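Local structure of glucan-binding protein C, GbpC (Streptococcus mutans, 6CAM) at residues L64-E69 with A218-S223; W123-V128 with N163-A168; V236-L241 with E260-K265. The protein is a cell-wall-anchored, calcium-containing surface protein that probably binds alpha-glucan (dextran) and so may promote streptococcal adhesion and aggregation. One frame throughout, in Å; residues are numbered along the deposited sequence.

Contact 1: residues L64-E69 with A218-S223. With BGC (beta-D-glucopyranose), chain D.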
# COMPACT_ATOMS: atom_id res chain seq x y z
N LEU A 64 10.44 -15.78 4.68
CA LEU A 64 10.10 -15.46 3.31
C LEU A 64 10.90 -14.26 2.84
O LEU A 64 10.92 -13.24 3.50
CB LEU A 64 8.62 -15.16 3.21
CG LEU A 64 8.13 -14.75 1.81
CD1 LEU A 64 8.15 -15.95 0.88
CD2 LEU A 64 6.73 -14.19 1.96
N VAL A 65 11.50 -14.39 1.65
CA VAL A 65 12.14 -13.26 1.00
C VAL A 65 11.41 -13.16 -0.32
O VAL A 65 11.53 -14.03 -1.19
CB VAL A 65 13.65 -13.45 0.78
CG1 VAL A 65 14.20 -12.27 -0.02
CG2 VAL A 65 14.36 -13.63 2.12
N PHE A 66 10.58 -12.14 -0.40
CA PHE A 66 9.71 -12.00 -1.55
C PHE A 66 9.43 -10.54 -1.63
O PHE A 66 8.41 -10.08 -1.16
CB PHE A 66 8.44 -12.82 -1.35
CG PHE A 66 7.47 -12.75 -2.49
CD1 PHE A 66 7.80 -13.24 -3.75
CD2 PHE A 66 6.18 -12.31 -2.28
CE1 PHE A 66 6.88 -13.21 -4.78
CE2 PHE A 66 5.27 -12.25 -3.30
CZ PHE A 66 5.62 -12.74 -4.55
N ILE A 67 10.38 -9.82 -2.22
CA ILE A 67 10.35 -8.35 -2.19
C ILE A 67 10.57 -7.67 -3.53
O ILE A 67 10.11 -6.56 -3.72
CB ILE A 67 11.35 -7.79 -1.16
CG1 ILE A 67 11.21 -6.27 -0.99
CG2 ILE A 67 12.79 -8.12 -1.51
CD1 ILE A 67 11.98 -5.76 0.21
N ASN A 68 11.26 -8.30 -4.45
CA ASN A 68 11.67 -7.61 -5.68
C ASN A 68 11.81 -8.68 -6.74
O ASN A 68 12.74 -9.47 -6.69
CB ASN A 68 13.00 -6.89 -5.42
CG ASN A 68 13.67 -6.34 -6.68
OD1 ASN A 68 13.06 -5.60 -7.44
ND2 ASN A 68 14.98 -6.67 -6.87
N GLU A 69 10.88 -8.72 -7.68
CA GLU A 69 10.97 -9.67 -8.77
C GLU A 69 10.77 -8.95 -10.09
O GLU A 69 9.73 -9.10 -10.74
CB GLU A 69 9.98 -10.81 -8.58
CG GLU A 69 10.35 -11.73 -7.45
CD GLU A 69 11.74 -12.36 -7.63
OE1 GLU A 69 12.25 -12.47 -8.80
OE2 GLU A 69 12.35 -12.75 -6.61
N ALA A 218 6.08 -17.20 6.81
CA ALA A 218 5.83 -16.35 5.68
C ALA A 218 5.14 -15.16 6.26
O ALA A 218 3.89 -15.15 6.37
CB ALA A 218 4.95 -17.00 4.64
N ILE A 219 5.93 -14.17 6.58
CA ILE A 219 5.38 -12.94 7.11
C ILE A 219 5.22 -11.99 5.96
O ILE A 219 6.20 -11.68 5.28
CB ILE A 219 6.24 -12.31 8.21
CG1 ILE A 219 6.71 -13.34 9.23
CG2 ILE A 219 5.45 -11.21 8.90
CD1 ILE A 219 5.59 -14.18 9.80
N MET A 220 4.00 -11.51 5.75
CA MET A 220 3.72 -10.73 4.57
C MET A 220 3.16 -9.41 5.00
O MET A 220 2.46 -9.31 6.00
CB MET A 220 2.80 -11.46 3.68
CG MET A 220 3.43 -12.77 3.24
SD MET A 220 2.74 -13.47 1.78
CE MET A 220 3.27 -12.28 0.53
N SER A 221 3.54 -8.40 4.25
CA SER A 221 3.12 -7.04 4.50
C SER A 221 1.67 -6.86 4.08
O SER A 221 1.23 -7.39 3.08
CB SER A 221 4.01 -6.10 3.70
OG SER A 221 3.80 -6.28 2.31
N LEU A 222 0.96 -6.04 4.84
CA LEU A 222 -0.35 -5.52 4.47
C LEU A 222 -0.23 -4.02 4.72
O LEU A 222 -0.83 -3.47 5.64
CB LEU A 222 -1.43 -6.15 5.33
CG LEU A 222 -1.57 -7.68 5.12
CD1 LEU A 222 -2.50 -8.29 6.14
CD2 LEU A 222 -2.05 -7.96 3.73
N SER A 223 0.57 -3.36 3.89
CA SER A 223 0.90 -1.94 4.11
C SER A 223 -0.13 -1.05 3.48
O SER A 223 -0.98 -1.50 2.74
CB SER A 223 2.30 -1.61 3.54
OG SER A 223 3.29 -2.37 4.19
C2 BGC D . 2.81 0.42 -2.05
C3 BGC D . 3.11 -0.16 -0.65
C4 BGC D . 2.04 -1.14 -0.18
C5 BGC D . 0.94 -1.25 -1.24
C6 BGC D . -0.15 -2.17 -0.76
C1 BGC D . 1.35 0.85 -2.28
O1 BGC D . 1.13 2.20 -1.83
O2 BGC D . 3.24 -0.52 -3.08
O3 BGC D . 3.24 0.87 0.36
O4 BGC D . 2.62 -2.43 0.08
O5 BGC D . 0.41 0.03 -1.59
O6 BGC D . -0.67 -2.00 0.54
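L64 and M220 meet in this buried, largely apolar contact. The CD2 branch of L64 crosses the M220 chain obliquely, 3.8 Å from M220 CG, and also lies within packing distance of SD. With chi1 of L64 at 178°, CG stands opposite the backbone N, which carries the CD2 branch to the M220 side chain. Lower down the same side chain, L64 CB rests 3.9 Å from A218 CA. M220 then turns back at its thioether, chi3 68°, which carries the terminal methyl to F66: M220 CE sits 4.0 Å from F66 CD2, oblique to the ring.

The two strands do not pair with each other. Strand 64-65 hydrogen-bonds to strand 143-144, while 219-222 is the edge of a separate sheet and pairs with 303-306, so the side chains fill the seam between two small sheets of an otherwise beta-sandwich-like domain. F203 and I201, on strand 194-204 of the large sheet, complete the packing: F203 touches L64 and meets the F66 ring edge-to-face, and I201 touches M220.

Further out, Q62 ties the segments together through its amide, accepting from L64 N with OE1 and donating to I219 O with NE2. S333 OG takes the N-H of F66. At the far end of 218-223, the chain D glucose lies near S223, though its fit there is doubtful.

Contact 2: residues W123-V128 with N163-A168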
# COMPACT_ATOMS: atom_id res chain seq x y z
N TRP A 123 -3.13 -5.00 -18.38
CA TRP A 123 -4.33 -4.33 -17.94
C TRP A 123 -5.55 -5.12 -18.40
O TRP A 123 -5.62 -5.57 -19.55
CB TRP A 123 -4.40 -2.95 -18.54
CG TRP A 123 -3.50 -1.93 -17.99
CD1 TRP A 123 -2.18 -1.70 -18.30
CD2 TRP A 123 -3.88 -0.90 -17.09
NE1 TRP A 123 -1.74 -0.58 -17.65
CE2 TRP A 123 -2.76 -0.07 -16.89
CE3 TRP A 123 -5.08 -0.59 -16.44
CZ2 TRP A 123 -2.79 1.05 -16.03
CZ3 TRP A 123 -5.10 0.53 -15.58
CH2 TRP A 123 -3.96 1.33 -15.41
N PHE A 124 -6.51 -5.29 -17.49
CA PHE A 124 -7.72 -5.97 -17.83
C PHE A 124 -8.84 -5.56 -16.90
O PHE A 124 -8.61 -4.98 -15.83
CB PHE A 124 -7.53 -7.49 -17.82
CG PHE A 124 -6.90 -8.01 -16.57
CD1 PHE A 124 -7.67 -8.34 -15.47
CD2 PHE A 124 -5.54 -8.23 -16.53
CE1 PHE A 124 -7.06 -8.81 -14.33
CE2 PHE A 124 -4.94 -8.74 -15.42
CZ PHE A 124 -5.70 -9.01 -14.29
N LYS A 125 -10.05 -5.85 -17.35
CA LYS A 125 -11.21 -5.70 -16.52
C LYS A 125 -11.47 -7.02 -15.82
O LYS A 125 -11.45 -8.07 -16.45
CB LYS A 125 -12.38 -5.29 -17.37
CG LYS A 125 -13.52 -4.75 -16.56
CD LYS A 125 -14.78 -4.71 -17.41
CE LYS A 125 -14.57 -3.96 -18.71
NZ LYS A 125 -15.88 -3.75 -19.39
N MET A 126 -11.61 -6.97 -14.50
CA MET A 126 -12.05 -8.14 -13.78
C MET A 126 -13.55 -8.02 -13.67
O MET A 126 -14.09 -6.93 -13.61
CB MET A 126 -11.47 -8.21 -12.40
CG MET A 126 -10.04 -8.64 -12.44
SD MET A 126 -9.46 -8.85 -10.76
CE MET A 126 -9.94 -10.57 -10.51
N LYS A 127 -14.17 -9.18 -13.57
CA LYS A 127 -15.59 -9.32 -13.48
C LYS A 127 -15.93 -9.94 -12.14
O LYS A 127 -15.29 -10.91 -11.73
CB LYS A 127 -16.04 -10.23 -14.62
CG LYS A 127 -17.51 -10.48 -14.66
CD LYS A 127 -17.91 -11.16 -15.97
CE LYS A 127 -19.33 -11.68 -15.82
NZ LYS A 127 -19.73 -12.46 -17.00
N VAL A 128 -16.94 -9.42 -11.47
CA VAL A 128 -17.35 -9.99 -10.18
C VAL A 128 -17.58 -11.48 -10.29
O VAL A 128 -18.24 -11.94 -11.21
CB VAL A 128 -18.60 -9.31 -9.60
CG1 VAL A 128 -19.18 -10.12 -8.45
CG2 VAL A 128 -18.24 -7.92 -9.12
N ASN A 163 -18.66 0.06 -8.90
CA ASN A 163 -19.40 0.50 -10.05
C ASN A 163 -20.68 -0.34 -10.16
O ASN A 163 -20.98 -1.17 -9.26
CB ASN A 163 -18.54 0.60 -11.32
CG ASN A 163 -18.15 -0.74 -11.90
OD1 ASN A 163 -18.73 -1.76 -11.59
ND2 ASN A 163 -17.16 -0.72 -12.78
N ASN A 164 -21.47 -0.10 -11.20
CA ASN A 164 -22.74 -0.80 -11.37
C ASN A 164 -22.67 -1.80 -12.51
O ASN A 164 -23.66 -2.18 -13.08
CB ASN A 164 -23.87 0.24 -11.56
CG ASN A 164 -24.26 0.90 -10.24
OD1 ASN A 164 -24.15 0.29 -9.18
ND2 ASN A 164 -24.67 2.17 -10.30
N GLU A 165 -21.45 -2.22 -12.82
CA GLU A 165 -21.16 -3.06 -13.96
C GLU A 165 -20.56 -4.38 -13.45
O GLU A 165 -20.34 -5.28 -14.26
CB GLU A 165 -20.23 -2.22 -14.87
CG GLU A 165 -19.56 -2.85 -16.09
CD GLU A 165 -18.36 -2.01 -16.61
OE1 GLU A 165 -18.37 -0.75 -16.50
OE2 GLU A 165 -17.40 -2.62 -17.12
N GLY A 166 -20.31 -4.52 -12.14
CA GLY A 166 -19.74 -5.75 -11.58
C GLY A 166 -18.35 -5.97 -12.12
O GLY A 166 -17.95 -7.08 -12.47
N SER A 167 -17.61 -4.88 -12.20
CA SER A 167 -16.30 -4.91 -12.83
C SER A 167 -15.36 -3.93 -12.19
O SER A 167 -15.77 -2.97 -11.53
CB SER A 167 -16.46 -4.57 -14.31
OG SER A 167 -16.62 -3.15 -14.42
N ALA A 168 -14.07 -4.16 -12.40
CA ALA A 168 -13.09 -3.21 -12.00
C ALA A 168 -11.92 -3.33 -12.95
O ALA A 168 -11.69 -4.43 -13.50
CB ALA A 168 -12.63 -3.48 -10.57
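M126 and A168 form the tight end of this contact, an antiparallel hydrogen-bonded pair. M126 N reaches A168 O at 2.7 Å, almost in line with the carbonyl, and A168 N returns to M126 O at 3.0 Å. Their side chains share one face and turn inward to L158 of strand 151-160; M126 also touches Y156 and I132, and its CG lies at the edge of the F124 ring, in the ring plane.

Beyond K127 and S167, a non-hydrogen-bonded pair, V128 N bonds to G166 O at 2.7 Å, the donor standing 37° out of the carbonyl plane. V128 CG2 leans over the peptide, 3.6 Å from G166 C. G166 has a positive phi of 64°, a conformation that suits glycine.

The other side is looser. K127, itself exposed, is extended and touches a crystal neighbour, whereas K125 lays its methylenes beside S167, with K125 CD 3.5 Å from S167 CB, and bends at chi3 before meeting E165. The two chains cross nearly at right angles, and K125 NZ approaches E165 OE2 nearly in line with the C-O bond, a 3.0 Å salt bridge toward the solvent side. K125 also makes a cation-pi contact with F110.

N163 holds the approach to the strand: its OD1 accepts from E165 N at 3.0 Å, an Asx turn, while its ND2 donates in the amide plane to S167 OG at 3.0 Å and also bonds T102 OG1. The turn feeds strand 167-172 into its pairing with the edge strand 122-127, one layer of a beta-sandwich packed on the larger sheet.

Contact 3: residues V236-L241 with E260-K265. With CA (calcium ion), chain B; BGC (beta-D-glucopyranose), chain C.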
# COMPACT_ATOMS: atom_id res chain seq x y z
N VAL A 236 -11.86 3.62 3.19
CA VAL A 236 -11.18 2.75 4.12
C VAL A 236 -10.74 1.52 3.36
O VAL A 236 -11.51 0.98 2.60
CB VAL A 236 -12.08 2.28 5.30
CG1 VAL A 236 -11.25 1.51 6.32
CG2 VAL A 236 -12.74 3.46 6.00
N GLU A 237 -9.49 1.15 3.57
CA GLU A 237 -8.91 -0.04 2.99
C GLU A 237 -8.83 -1.06 4.06
O GLU A 237 -8.35 -0.77 5.16
CB GLU A 237 -7.53 0.32 2.42
CG GLU A 237 -7.79 1.31 1.30
CD GLU A 237 -6.63 1.93 0.62
OE1 GLU A 237 -5.47 1.55 0.85
OE2 GLU A 237 -6.92 2.82 -0.24
N LYS A 238 -9.28 -2.27 3.76
CA LYS A 238 -9.40 -3.31 4.78
C LYS A 238 -8.91 -4.62 4.23
O LYS A 238 -8.93 -4.81 3.05
CB LYS A 238 -10.84 -3.50 5.24
CG LYS A 238 -11.53 -2.23 5.68
CD LYS A 238 -12.94 -2.55 6.14
CE LYS A 238 -13.56 -1.29 6.69
NZ LYS A 238 -15.02 -1.47 6.89
N VAL A 239 -8.40 -5.46 5.10
CA VAL A 239 -8.04 -6.81 4.71
C VAL A 239 -8.72 -7.75 5.66
O VAL A 239 -8.61 -7.62 6.89
CB VAL A 239 -6.53 -7.06 4.74
CG1 VAL A 239 -6.21 -8.43 4.13
CG2 VAL A 239 -5.78 -6.03 3.94
N ASN A 240 -9.39 -8.72 5.10
CA ASN A 240 -9.88 -9.84 5.88
C ASN A 240 -8.87 -10.93 5.69
O ASN A 240 -8.66 -11.39 4.58
CB ASN A 240 -11.26 -10.23 5.40
CG ASN A 240 -11.88 -11.31 6.24
OD1 ASN A 240 -11.23 -12.25 6.66
ND2 ASN A 240 -13.18 -11.17 6.50
N LEU A 241 -8.26 -11.33 6.80
CA LEU A 241 -7.13 -12.21 6.76
C LEU A 241 -7.54 -13.66 6.59
O LEU A 241 -6.69 -14.49 6.32
CB LEU A 241 -6.27 -12.04 8.01
CG LEU A 241 -5.21 -10.94 7.87
CD1 LEU A 241 -5.87 -9.61 8.10
CD2 LEU A 241 -4.09 -11.11 8.87
N GLU A 260 -11.18 -8.63 10.13
CA GLU A 260 -10.65 -7.56 9.27
C GLU A 260 -9.66 -6.64 9.99
O GLU A 260 -9.86 -6.27 11.15
CB GLU A 260 -11.78 -6.72 8.68
CG GLU A 260 -12.49 -7.40 7.52
CD GLU A 260 -13.44 -6.48 6.82
OE1 GLU A 260 -14.36 -5.96 7.49
OE2 GLU A 260 -13.29 -6.26 5.59
N ILE A 261 -8.60 -6.26 9.28
CA ILE A 261 -7.68 -5.28 9.75
C ILE A 261 -7.81 -4.00 8.94
O ILE A 261 -7.96 -4.02 7.72
CB ILE A 261 -6.22 -5.80 9.80
CG1 ILE A 261 -5.62 -5.97 8.42
CG2 ILE A 261 -6.22 -7.10 10.61
CD1 ILE A 261 -4.13 -6.22 8.44
N TYR A 262 -7.77 -2.90 9.65
CA TYR A 262 -7.84 -1.60 9.05
C TYR A 262 -7.63 -0.58 10.14
O TYR A 262 -7.57 -0.93 11.32
CB TYR A 262 -9.19 -1.36 8.35
CG TYR A 262 -10.41 -1.52 9.19
CD1 TYR A 262 -11.04 -2.76 9.32
CD2 TYR A 262 -10.98 -0.42 9.84
CE1 TYR A 262 -12.20 -2.91 10.10
CE2 TYR A 262 -12.14 -0.55 10.62
CZ TYR A 262 -12.73 -1.79 10.74
OH TYR A 262 -13.87 -1.91 11.53
N SER A 263 -7.50 0.67 9.73
CA SER A 263 -7.42 1.80 10.62
C SER A 263 -8.81 2.27 10.88
O SER A 263 -9.44 2.79 9.98
CB SER A 263 -6.57 2.91 9.99
OG SER A 263 -6.58 4.07 10.77
N ALA A 264 -9.27 2.09 12.11
CA ALA A 264 -10.62 2.47 12.51
C ALA A 264 -10.84 3.97 12.35
O ALA A 264 -11.94 4.39 12.05
CB ALA A 264 -10.88 2.06 13.94
N LYS A 265 -9.81 4.76 12.54
CA LYS A 265 -9.89 6.22 12.39
C LYS A 265 -9.05 6.69 11.20
O LYS A 265 -8.22 5.94 10.70
CB LYS A 265 -9.42 6.90 13.68
CG LYS A 265 -10.15 6.37 14.91
CD LYS A 265 -10.38 7.42 15.99
CE LYS A 265 -11.61 7.10 16.86
NZ LYS A 265 -12.42 8.33 17.11
CA CA B . -3.15 2.20 0.12
C2 BGC C . -4.47 3.37 -2.32
C3 BGC C . -3.11 3.20 -1.77
C4 BGC C . -2.20 4.39 -1.79
C5 BGC C . -2.95 5.70 -1.44
C6 BGC C . -2.16 7.02 -1.55
C1 BGC C . -5.08 4.73 -1.99
O1 BGC C . -6.27 4.94 -2.78
O2 BGC C . -4.94 2.37 -1.44
O3 BGC C . -2.56 1.89 -2.11
O4 BGC C . -1.61 3.86 -0.62
O5 BGC C . -4.12 5.77 -2.25
O6 BGC C . -2.19 7.77 -0.29
O HOH W 1 -7.56 1.22 6.97
O HOH W 2 -15.23 -3.78 8.76
O HOH W 3 -2.98 -0.09 -0.40
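Two antiparallel neighbours in the large sheet, strands 233-240 and 260-263, pair here beside the calcium site of the domain. V239 and I261 are the hydrogen-bonded pair: V239 N to I261 O is 3.0 Å, in the carbonyl plane, and I261 N to V239 O is 2.7 Å. Further along, where the backbones are no longer directly bonded, water 1 takes over, donating to E237 O and accepting from S263 N.

On the more exposed face, K238 runs extended alongside Y262 in the same direction. K238 CE sits over the middle of one ring face, 3.8 Å from the centroid of the Y262 ring, a CH-pi contact, and K238 NZ adds a cation-pi contact from 4.6 Å. The ammonium does not reach E260 directly; water 2 joins K238 NZ to E260 OE1.

Toward L241 the V239-I261 face is apolar. L241 CD1 meets I261 CG2 at 3.6 Å, crossing at about a right angle, with L225 and L222 close by.

E237, extended beyond CG (chi2 175°), carries its carboxylate out to the ion. OE1 binds calcium at 2.5 Å, while OE2 is hydrogen-bonded to H235 NE2, which would fix the carboxylate's rotation. S224 O, N226 OD1, water 3 and glucose O3 and O4 (chain C) also ligate calcium; O2, modelled as a ligand, is doubtful. This is consistent with a lectin-like site, in which calcium binds sugar hydroxyls.

The chain is a fragment of a longer wall-anchored protein, and all three contacts lie within its GbpC family region, in different parts of the sheet system. Along the chain, contact 2 is nested inside the loop closed by contact 1, and contact 3 follows both. Contacts 1 and 3, with centres about 19 Å apart, touch directly: L222 CD1 packs on I261 CD1 at 3.5 Å, joining strand 219-222 to the large sheet. Contact 2 stands apart in the four-stranded sheet, its centre about 27 Å from that of contact 1 and about 22 Å from that of contact 3. The chain running on from 218-223 supplies two calcium ligands, S224 and N226, which join E237 of contact 3.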